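PDB 1UZB: 1-pyrroline-5-carboxylate dehydrogenase from Thermus thermophilus, which probably catalyses the NAD+-dependent oxidation of 1-pyrroline-5-carboxylate, by way of its open-chain form glutamate semialdehyde, to glutamate. Local coordinates for residues 150-155 with 169-174; 93-98 with 198-203; 282-287 with 502-507. All coordinates share one frame; numbering follows the deposited sequence. Where two conformers were deposited one is given.

Interaction 1 (150-155 with 169-174); sequences LRYRYP and SFYVPL
Two edge-to-face aromatic pairs, Tyr-154 with Phe-170 and Tyr-152 with Tyr-171, fasten the loop after helix 128-149 to strand 165-180 of the aldehyde dehydrogenase fold. Tyr-154 brings the CD2-CE2 edge of its ring over one face of Phe-170, CD2 lying 3.7 Å from Phe-170 CG, with the planes at 73°. With CG between the backbone N and the carbonyl carbon (chi1 53°), the Phe-170 ring turns a face to that edge. Beside this pair, in one of its two modelled conformers, Pro-155 CA rests 3.9 Å from Phe-170 CB. The second pair is more offset: Tyr-152 turns its CD2 edge toward Tyr-171, meeting CD1 at 3.8 Å, and the ring centroids are 5.7 Å apart. No direct hydrogen bond crosses the contact. Instead a water donates to Tyr-152 O at 2.9 Å and accepts from Tyr-171 N at 3.0 Å. Farther out, the phenol groups are anchored by other parts of the assembly. Tyr-152 OH is hydrogen-bonded to Leu-500 O, and Tyr-154 OH to Glu-168 OE1 and to Arg-100 NH2 of the second subunit. Tyr-171 OH meets Asp-501 OD2 of the third subunit in a hydrogen bond.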
# COMPACT_ATOMS: atom_id res chain seq x y z
N LEU A 150 7.63 -11.34 -12.72
CA LEU A 150 7.21 -11.69 -11.37
C LEU A 150 5.90 -11.03 -10.97
O LEU A 150 5.21 -11.49 -10.07
CB LEU A 150 8.31 -11.34 -10.37
CG LEU A 150 9.53 -12.27 -10.43
CD1 LEU A 150 10.68 -11.67 -9.64
CD2 LEU A 150 9.15 -13.64 -9.88
N ARG A 151 5.55 -9.94 -11.66
CA ARG A 151 4.31 -9.22 -11.36
C ARG A 151 3.09 -10.01 -11.83
O ARG A 151 1.96 -9.69 -11.46
CB ARG A 151 4.33 -7.85 -12.04
CG ARG A 151 5.46 -6.94 -11.57
CD ARG A 151 5.21 -6.42 -10.16
NE ARG A 151 4.24 -5.33 -10.14
CZ ARG A 151 4.51 -4.08 -10.47
NH1 ARG A 151 5.75 -3.74 -10.83
NH2 ARG A 151 3.56 -3.16 -10.45
N TYR A 152 3.32 -11.05 -12.63
CA TYR A 152 2.24 -11.88 -13.15
C TYR A 152 2.20 -13.26 -12.51
O TYR A 152 1.42 -14.12 -12.93
CB TYR A 152 2.39 -12.07 -14.67
CG TYR A 152 2.24 -10.81 -15.48
CD1 TYR A 152 3.34 -9.99 -15.76
CD2 TYR A 152 1.00 -10.42 -15.97
CE1 TYR A 152 3.20 -8.82 -16.50
CE2 TYR A 152 0.84 -9.25 -16.71
CZ TYR A 152 1.94 -8.46 -16.97
OH TYR A 152 1.79 -7.31 -17.71
N ARG A 153 3.01 -13.48 -11.48
CA ARG A 153 3.08 -14.79 -10.84
C ARG A 153 1.80 -15.29 -10.18
O ARG A 153 0.98 -14.51 -9.70
CB ARG A 153 4.24 -14.83 -9.85
CG ARG A 153 4.00 -14.13 -8.52
CD ARG A 153 5.30 -14.06 -7.73
NE ARG A 153 5.10 -13.69 -6.33
CZ ARG A 153 4.65 -14.52 -5.39
NH1 ARG A 153 4.36 -15.78 -5.69
NH2 ARG A 153 4.51 -14.10 -4.14
N TYR A 154 1.65 -16.61 -10.17
CA TYR A 154 0.50 -17.30 -9.61
C TYR A 154 0.17 -16.97 -8.15
O TYR A 154 1.04 -17.08 -7.29
CB TYR A 154 0.72 -18.81 -9.73
CG TYR A 154 -0.35 -19.67 -9.07
CD1 TYR A 154 -0.16 -20.19 -7.79
CD2 TYR A 154 -1.54 -19.95 -9.73
CE1 TYR A 154 -1.14 -20.98 -7.19
CE2 TYR A 154 -2.52 -20.74 -9.14
CZ TYR A 154 -2.32 -21.25 -7.87
OH TYR A 154 -3.29 -22.03 -7.29
N PRO A 155 -1.06 -16.50 -7.87
CA PRO A 155 -2.23 -16.21 -8.72
C PRO A 155 -2.30 -14.68 -8.73
O PRO A 155 -2.62 -14.06 -7.72
CB PRO A 155 -3.38 -16.83 -7.93
CG PRO A 155 -2.74 -17.61 -6.79
CD PRO A 155 -1.52 -16.81 -6.50
N SER A 169 -8.06 -16.63 -10.16
CA SER A 169 -7.73 -16.38 -11.56
C SER A 169 -6.22 -16.19 -11.66
O SER A 169 -5.60 -15.54 -10.81
CB SER A 169 -8.48 -15.16 -12.09
OG SER A 169 -9.83 -15.50 -12.37
N PHE A 170 -5.63 -16.77 -12.70
CA PHE A 170 -4.19 -16.69 -12.89
C PHE A 170 -3.80 -16.77 -14.35
O PHE A 170 -4.58 -17.21 -15.20
CB PHE A 170 -3.49 -17.80 -12.09
CG PHE A 170 -4.02 -19.18 -12.37
CD1 PHE A 170 -5.10 -19.70 -11.66
CD2 PHE A 170 -3.43 -19.98 -13.35
CE1 PHE A 170 -5.57 -20.99 -11.91
CE2 PHE A 170 -3.89 -21.27 -13.60
CZ PHE A 170 -4.96 -21.77 -12.88
N TYR A 171 -2.58 -16.34 -14.65
CA TYR A 171 -2.08 -16.35 -16.00
C TYR A 171 -1.25 -17.58 -16.32
O TYR A 171 -0.61 -18.17 -15.45
CB TYR A 171 -1.22 -15.11 -16.27
CG TYR A 171 -1.97 -13.82 -16.10
CD1 TYR A 171 -1.71 -12.98 -15.02
CD2 TYR A 171 -2.96 -13.45 -17.01
CE1 TYR A 171 -2.42 -11.79 -14.85
CE2 TYR A 171 -3.67 -12.26 -16.84
CZ TYR A 171 -3.40 -11.44 -15.76
OH TYR A 171 -4.10 -10.27 -15.60
N VAL A 172 -1.29 -17.96 -17.59
CA VAL A 172 -0.52 -19.09 -18.07
C VAL A 172 0.02 -18.73 -19.45
O VAL A 172 -0.61 -17.97 -20.20
CB VAL A 172 -1.38 -20.36 -18.13
CG1 VAL A 172 -1.91 -20.65 -16.74
CG2 VAL A 172 -2.53 -20.20 -19.10
N PRO A 173 1.21 -19.22 -19.79
CA PRO A 173 1.81 -18.93 -21.10
C PRO A 173 1.00 -19.58 -22.22
O PRO A 173 0.23 -20.51 -21.99
CB PRO A 173 3.22 -19.48 -20.96
CG PRO A 173 3.05 -20.62 -20.01
CD PRO A 173 2.11 -20.06 -18.97
N LEU A 174 1.20 -19.08 -23.44
CA LEU A 174 0.47 -19.56 -24.61
C LEU A 174 1.00 -20.85 -25.23
O LEU A 174 0.22 -21.74 -25.55
CB LEU A 174 0.45 -18.47 -25.68
CG LEU A 174 -0.10 -17.10 -25.25
CD1 LEU A 174 0.11 -16.09 -26.37
CD2 LEU A 174 -1.57 -17.24 -24.89
O HOH W 1 -0.98 -15.54 -12.29

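Interaction 2 (93-98 with 198-203); sequences WPQEDR and VAVGNT
The guanidinium of Arg-98 lies with one face against the peptide between Val-200 and Gly-201: Val-200 C is 3.4 Å above its plane and Gly-201 N 3.5 Å, both displaced toward the rim. On the opposite face the backbone N of Gln-95 stands more distant, while Gln-95 OE1 lies at the edge and takes a nearly straight hydrogen bond from Arg-98 NH2 (2.9 Å, 168°). The Gln-95 amide has its own edge partner, Ala-199 O, which lies in the amide plane 2.9 Å from NE2; NE2 is also hydrogen-bonded to Ser-99 OG. With Gln-95 CG anti to the backbone N (chi1 -176°), a bend at chi2 swings the amide toward the other helix end. Arg-98 NE also donates to Ala-199 O, at 3.0 Å and less straight, so this carbonyl is gripped from opposite faces of its plane. Such a pincer suits the C-terminal end of helix 188-199, whose dipole would probably favour a cationic partner. The helix stops in a Schellman motif with Gly-201, at positive phi, as C-prime residue: Asn-202 N bonds to Pro-197 O and Gly-201 N to Val-198 O. Arg-98 NH1 is held by Trp-90 O. A leucine in place of Arg-98 would probably leave Ala-199 O with one donor fewer and Gln-95 OE1 and Trp-90 O without their guanidinium partner. The contact ties the start of helix 95-111 to the helix of the beta-alpha-beta crossover between parallel strands 165-180 and 203-207, with Ala-149 of helix 128-149 packed alongside.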
# COMPACT_ATOMS: atom_id res chain seq x y z
N TRP A 93 7.78 -24.27 -14.64
CA TRP A 93 8.85 -23.74 -13.80
C TRP A 93 8.30 -22.60 -12.95
O TRP A 93 7.49 -21.80 -13.43
CB TRP A 93 9.98 -23.15 -14.65
CG TRP A 93 11.02 -24.11 -15.12
CD1 TRP A 93 10.83 -25.32 -15.73
CD2 TRP A 93 12.44 -23.90 -15.10
NE1 TRP A 93 12.03 -25.87 -16.09
CE2 TRP A 93 13.04 -25.02 -15.72
CE3 TRP A 93 13.26 -22.86 -14.63
CZ2 TRP A 93 14.42 -25.14 -15.87
CZ3 TRP A 93 14.64 -22.98 -14.78
CH2 TRP A 93 15.20 -24.11 -15.39
N PRO A 94 8.71 -22.52 -11.68
CA PRO A 94 8.20 -21.41 -10.86
C PRO A 94 8.73 -20.15 -11.54
O PRO A 94 9.83 -20.15 -12.09
CB PRO A 94 8.87 -21.64 -9.51
CG PRO A 94 8.97 -23.14 -9.45
CD PRO A 94 9.42 -23.51 -10.85
N GLN A 95 7.96 -19.07 -11.51
CA GLN A 95 8.40 -17.84 -12.15
C GLN A 95 9.75 -17.37 -11.59
O GLN A 95 10.59 -16.86 -12.33
CB GLN A 95 7.36 -16.73 -12.00
CG GLN A 95 7.73 -15.45 -12.73
CD GLN A 95 8.00 -15.68 -14.21
OE1 GLN A 95 7.12 -16.13 -14.95
NE2 GLN A 95 9.22 -15.39 -14.64
N GLU A 96 9.96 -17.57 -10.29
CA GLU A 96 11.22 -17.15 -9.69
C GLU A 96 12.41 -17.84 -10.35
O GLU A 96 13.48 -17.24 -10.51
CB GLU A 96 11.22 -17.46 -8.19
CG GLU A 96 10.30 -16.56 -7.35
CD GLU A 96 8.84 -16.94 -7.44
OE1 GLU A 96 8.00 -16.19 -6.89
OE2 GLU A 96 8.51 -17.98 -8.05
N ASP A 97 12.22 -19.10 -10.74
CA ASP A 97 13.26 -19.89 -11.40
C ASP A 97 13.53 -19.38 -12.82
O ASP A 97 14.68 -19.26 -13.24
CB ASP A 97 12.85 -21.37 -11.46
CG ASP A 97 12.89 -22.04 -10.10
OD1 ASP A 97 12.95 -21.35 -9.06
OD2 ASP A 97 12.84 -23.29 -10.07
N ARG A 98 12.46 -19.08 -13.56
CA ARG A 98 12.64 -18.57 -14.92
C ARG A 98 13.30 -17.20 -14.88
O ARG A 98 14.18 -16.90 -15.70
CB ARG A 98 11.30 -18.48 -15.65
CG ARG A 98 10.69 -19.84 -16.01
CD ARG A 98 9.55 -19.70 -17.01
NE ARG A 98 8.42 -18.98 -16.43
CZ ARG A 98 7.28 -19.56 -16.05
NH1 ARG A 98 7.10 -20.86 -16.20
NH2 ARG A 98 6.34 -18.83 -15.47
N VAL A 198 9.53 -15.83 -23.41
CA VAL A 198 10.16 -16.92 -22.67
C VAL A 198 10.12 -16.73 -21.16
O VAL A 198 9.93 -17.69 -20.41
CB VAL A 198 11.63 -17.11 -23.14
CG1 VAL A 198 12.39 -18.01 -22.17
CG2 VAL A 198 11.65 -17.70 -24.54
N ALA A 199 10.27 -15.50 -20.71
CA ALA A 199 10.28 -15.21 -19.28
C ALA A 199 9.04 -15.72 -18.56
O ALA A 199 9.13 -16.24 -17.44
CB ALA A 199 10.41 -13.70 -19.05
N VAL A 200 7.88 -15.60 -19.19
CA VAL A 200 6.64 -16.03 -18.58
C VAL A 200 6.20 -17.45 -18.91
O VAL A 200 5.07 -17.84 -18.60
CB VAL A 200 5.49 -15.04 -18.89
CG1 VAL A 200 5.79 -13.68 -18.27
CG2 VAL A 200 5.29 -14.92 -20.40
N GLY A 201 7.08 -18.23 -19.55
CA GLY A 201 6.73 -19.61 -19.82
C GLY A 201 6.52 -20.09 -21.23
O GLY A 201 6.20 -21.26 -21.44
N ASN A 202 6.67 -19.21 -22.22
CA ASN A 202 6.50 -19.62 -23.61
C ASN A 202 7.84 -20.13 -24.12
O ASN A 202 8.88 -19.98 -23.46
CB ASN A 202 6.07 -18.43 -24.47
CG ASN A 202 4.73 -17.88 -24.07
OD1 ASN A 202 3.68 -18.44 -24.40
ND2 ASN A 202 4.74 -16.77 -23.35
N THR A 203 7.83 -20.76 -25.30
CA THR A 203 9.06 -21.22 -25.92
C THR A 203 9.09 -20.54 -27.28
O THR A 203 8.05 -20.20 -27.85
CB THR A 203 9.12 -22.76 -26.04
OG1 THR A 203 8.01 -23.23 -26.81
CG2 THR A 203 9.10 -23.39 -24.65

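Interaction 3 (282-287 with 502-507); sequences FKRAYV and YLRLFL
Strand 284-288, which pairs with strand 255-259 in the six-stranded sheet, presents Arg-284 and Tyr-286 to the type I beta turn running from Arg-504 to Leu-507. Arg-284 NH1 reaches two turn carbonyls, Leu-505 O at 2.9 Å (148°) and Leu-507 O at 2.9 Å, and NH2 adds a weak bond to Leu-507 O. Leu-505 O lies nearly in the guanidinium plane, whereas Leu-507 O is tilted from it. An extended chain from CG to NE carries the guanidinium this far from the strand. In one of its two modelled conformers, and so less certainly, Tyr-286 OH donates to the same Leu-505 O at 2.7 Å, coming from the face of that carbonyl opposite to NH1. In that conformer the ring runs alongside Leu-505, Tyr-286 CE2 3.6 Å from Leu-505 CB. Near the guanidinium edge, Arg-284 NH1 and Arg-504 NH2 come within 4.5 Å, and one water accepts from Arg-284 NH2 and Arg-504 NH2, each at 3.0 Å. The charge of Arg-504 has its stronger partner in Asp-501 of the third subunit, a salt bridge through NE. The result is two side chains of one strand donating to carbonyls of the turn that joins helix 500-504 to strand 507-515, the antiparallel partner of strand 165-180 in a long two-stranded arm, consistent with the oligomerisation arm of aldehyde dehydrogenases.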
# COMPACT_ATOMS: atom_id res chain seq x y z
N PHE A 282 -6.84 -19.21 -32.07
CA PHE A 282 -6.77 -17.97 -32.80
C PHE A 282 -5.37 -17.44 -32.52
O PHE A 282 -5.02 -17.13 -31.38
CB PHE A 282 -7.82 -16.97 -32.29
CG PHE A 282 -9.23 -17.33 -32.67
CD1 PHE A 282 -9.97 -18.24 -31.91
CD2 PHE A 282 -9.82 -16.77 -33.80
CE1 PHE A 282 -11.27 -18.58 -32.28
CE2 PHE A 282 -11.12 -17.11 -34.17
CZ PHE A 282 -11.85 -18.01 -33.41
N LYS A 283 -4.54 -17.37 -33.56
CA LYS A 283 -3.18 -16.89 -33.41
C LYS A 283 -3.06 -15.44 -32.98
O LYS A 283 -3.86 -14.60 -33.38
CB LYS A 283 -2.42 -17.04 -34.72
CG LYS A 283 -2.11 -18.45 -35.13
CD LYS A 283 -1.49 -18.48 -36.51
CE LYS A 283 -1.02 -19.87 -36.86
NZ LYS A 283 -0.59 -19.95 -38.28
N ARG A 284 -2.05 -15.16 -32.17
CA ARG A 284 -1.78 -13.80 -31.75
C ARG A 284 -0.57 -13.37 -32.57
O ARG A 284 0.40 -14.13 -32.70
CB ARG A 284 -1.45 -13.72 -30.26
CG ARG A 284 -2.63 -14.02 -29.37
CD ARG A 284 -2.32 -13.64 -27.93
NE ARG A 284 -3.40 -14.04 -27.04
CZ ARG A 284 -3.40 -13.83 -25.73
NH1 ARG A 284 -2.37 -13.22 -25.15
NH2 ARG A 284 -4.42 -14.25 -24.99
N ALA A 285 -0.63 -12.18 -33.13
CA ALA A 285 0.46 -11.64 -33.93
C ALA A 285 0.74 -10.22 -33.47
O ALA A 285 -0.16 -9.37 -33.49
CB ALA A 285 0.11 -11.65 -35.41
N TYR A 286 1.97 -9.98 -33.03
CA TYR A 286 2.38 -8.67 -32.57
C TYR A 286 3.36 -8.15 -33.60
O TYR A 286 4.33 -8.83 -33.94
CB TYR A 286 3.02 -8.78 -31.18
CG TYR A 286 2.55 -9.98 -30.37
CD1 TYR A 286 3.23 -11.19 -30.44
CD2 TYR A 286 1.44 -9.89 -29.53
CE1 TYR A 286 2.81 -12.29 -29.69
CE2 TYR A 286 1.02 -10.98 -28.77
CZ TYR A 286 1.71 -12.18 -28.86
OH TYR A 286 1.31 -13.27 -28.10
N VAL A 287 3.10 -6.96 -34.13
CA VAL A 287 3.97 -6.40 -35.14
C VAL A 287 4.35 -4.93 -34.90
O VAL A 287 3.51 -4.12 -34.50
CB VAL A 287 3.32 -6.51 -36.54
CG1 VAL A 287 2.97 -7.97 -36.84
CG2 VAL A 287 2.08 -5.64 -36.62
N TYR A 502 3.94 -5.41 -21.89
CA TYR A 502 4.45 -6.28 -22.94
C TYR A 502 4.24 -7.75 -22.64
O TYR A 502 3.81 -8.51 -23.50
CB TYR A 502 5.94 -6.01 -23.15
CG TYR A 502 6.52 -6.64 -24.41
CD1 TYR A 502 6.10 -6.21 -25.67
CD2 TYR A 502 7.54 -7.58 -24.34
CE1 TYR A 502 6.69 -6.70 -26.83
CE2 TYR A 502 8.14 -8.08 -25.50
CZ TYR A 502 7.71 -7.63 -26.74
OH TYR A 502 8.34 -8.07 -27.88
N LEU A 503 4.53 -8.17 -21.41
CA LEU A 503 4.40 -9.58 -21.06
C LEU A 503 2.97 -10.12 -21.06
O LEU A 503 2.76 -11.30 -21.31
CB LEU A 503 5.07 -9.84 -19.70
CG LEU A 503 6.54 -9.40 -19.61
CD1 LEU A 503 7.11 -9.82 -18.27
CD2 LEU A 503 7.35 -10.02 -20.75
N ARG A 504 2.00 -9.25 -20.81
CA ARG A 504 0.60 -9.67 -20.81
C ARG A 504 0.19 -10.23 -22.17
O ARG A 504 -0.71 -11.07 -22.27
CB ARG A 504 -0.31 -8.49 -20.45
CG ARG A 504 -1.80 -8.82 -20.43
CD ARG A 504 -2.12 -9.79 -19.32
NE ARG A 504 -3.53 -10.18 -19.30
CZ ARG A 504 -4.08 -11.07 -20.12
NH1 ARG A 504 -5.37 -11.35 -20.01
NH2 ARG A 504 -3.35 -11.68 -21.05
N LEU A 505 0.85 -9.75 -23.22
CA LEU A 505 0.57 -10.18 -24.58
C LEU A 505 0.88 -11.65 -24.82
O LEU A 505 0.34 -12.27 -25.75
CB LEU A 505 1.38 -9.34 -25.56
CG LEU A 505 1.15 -7.83 -25.53
CD1 LEU A 505 2.18 -7.15 -26.43
CD2 LEU A 505 -0.26 -7.50 -25.98
N PHE A 506 1.73 -12.22 -23.98
CA PHE A 506 2.14 -13.61 -24.14
C PHE A 506 1.55 -14.53 -23.08
O PHE A 506 2.08 -15.61 -22.81
CB PHE A 506 3.67 -13.68 -24.14
CG PHE A 506 4.29 -12.76 -25.16
CD1 PHE A 506 4.66 -11.46 -24.83
CD2 PHE A 506 4.43 -13.18 -26.48
CE1 PHE A 506 5.16 -10.59 -25.79
CE2 PHE A 506 4.92 -12.31 -27.45
CZ PHE A 506 5.29 -11.02 -27.11
N LEU A 507 0.42 -14.11 -22.51
CA LEU A 507 -0.27 -14.87 -21.48
C LEU A 507 -1.77 -14.91 -21.73
O LEU A 507 -2.33 -14.04 -22.40
CB LEU A 507 -0.06 -14.20 -20.12
CG LEU A 507 1.36 -14.13 -19.57
CD1 LEU A 507 1.41 -13.13 -18.42
CD2 LEU A 507 1.80 -15.51 -19.11
O HOH W 2 -5.55 -13.11 -22.50

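Overall arrangement
All three contacts gather around the middle of strand 165-180. Interaction 2, wholly buried, is polar: side chains satisfy a helix-end carbonyl. Interactions 1 and 3 are partly buried and both adjoin the third subunit, yet differ in chemistry, since interaction 1 rests on aromatic edges and a water, whereas interaction 3 joins charged and phenolic donors to turn carbonyls. Interactions 1 and 3 serve the same sheet, from strand 165-180 and from strand 284-288, and meet where Tyr-171 packs on Arg-504 and Leu-174 on Tyr-286. Asn-202 links interaction 2 to both, with ND2 hydrogen-bonded to Phe-506 O and OD1 weakly bonded to Leu-174 N.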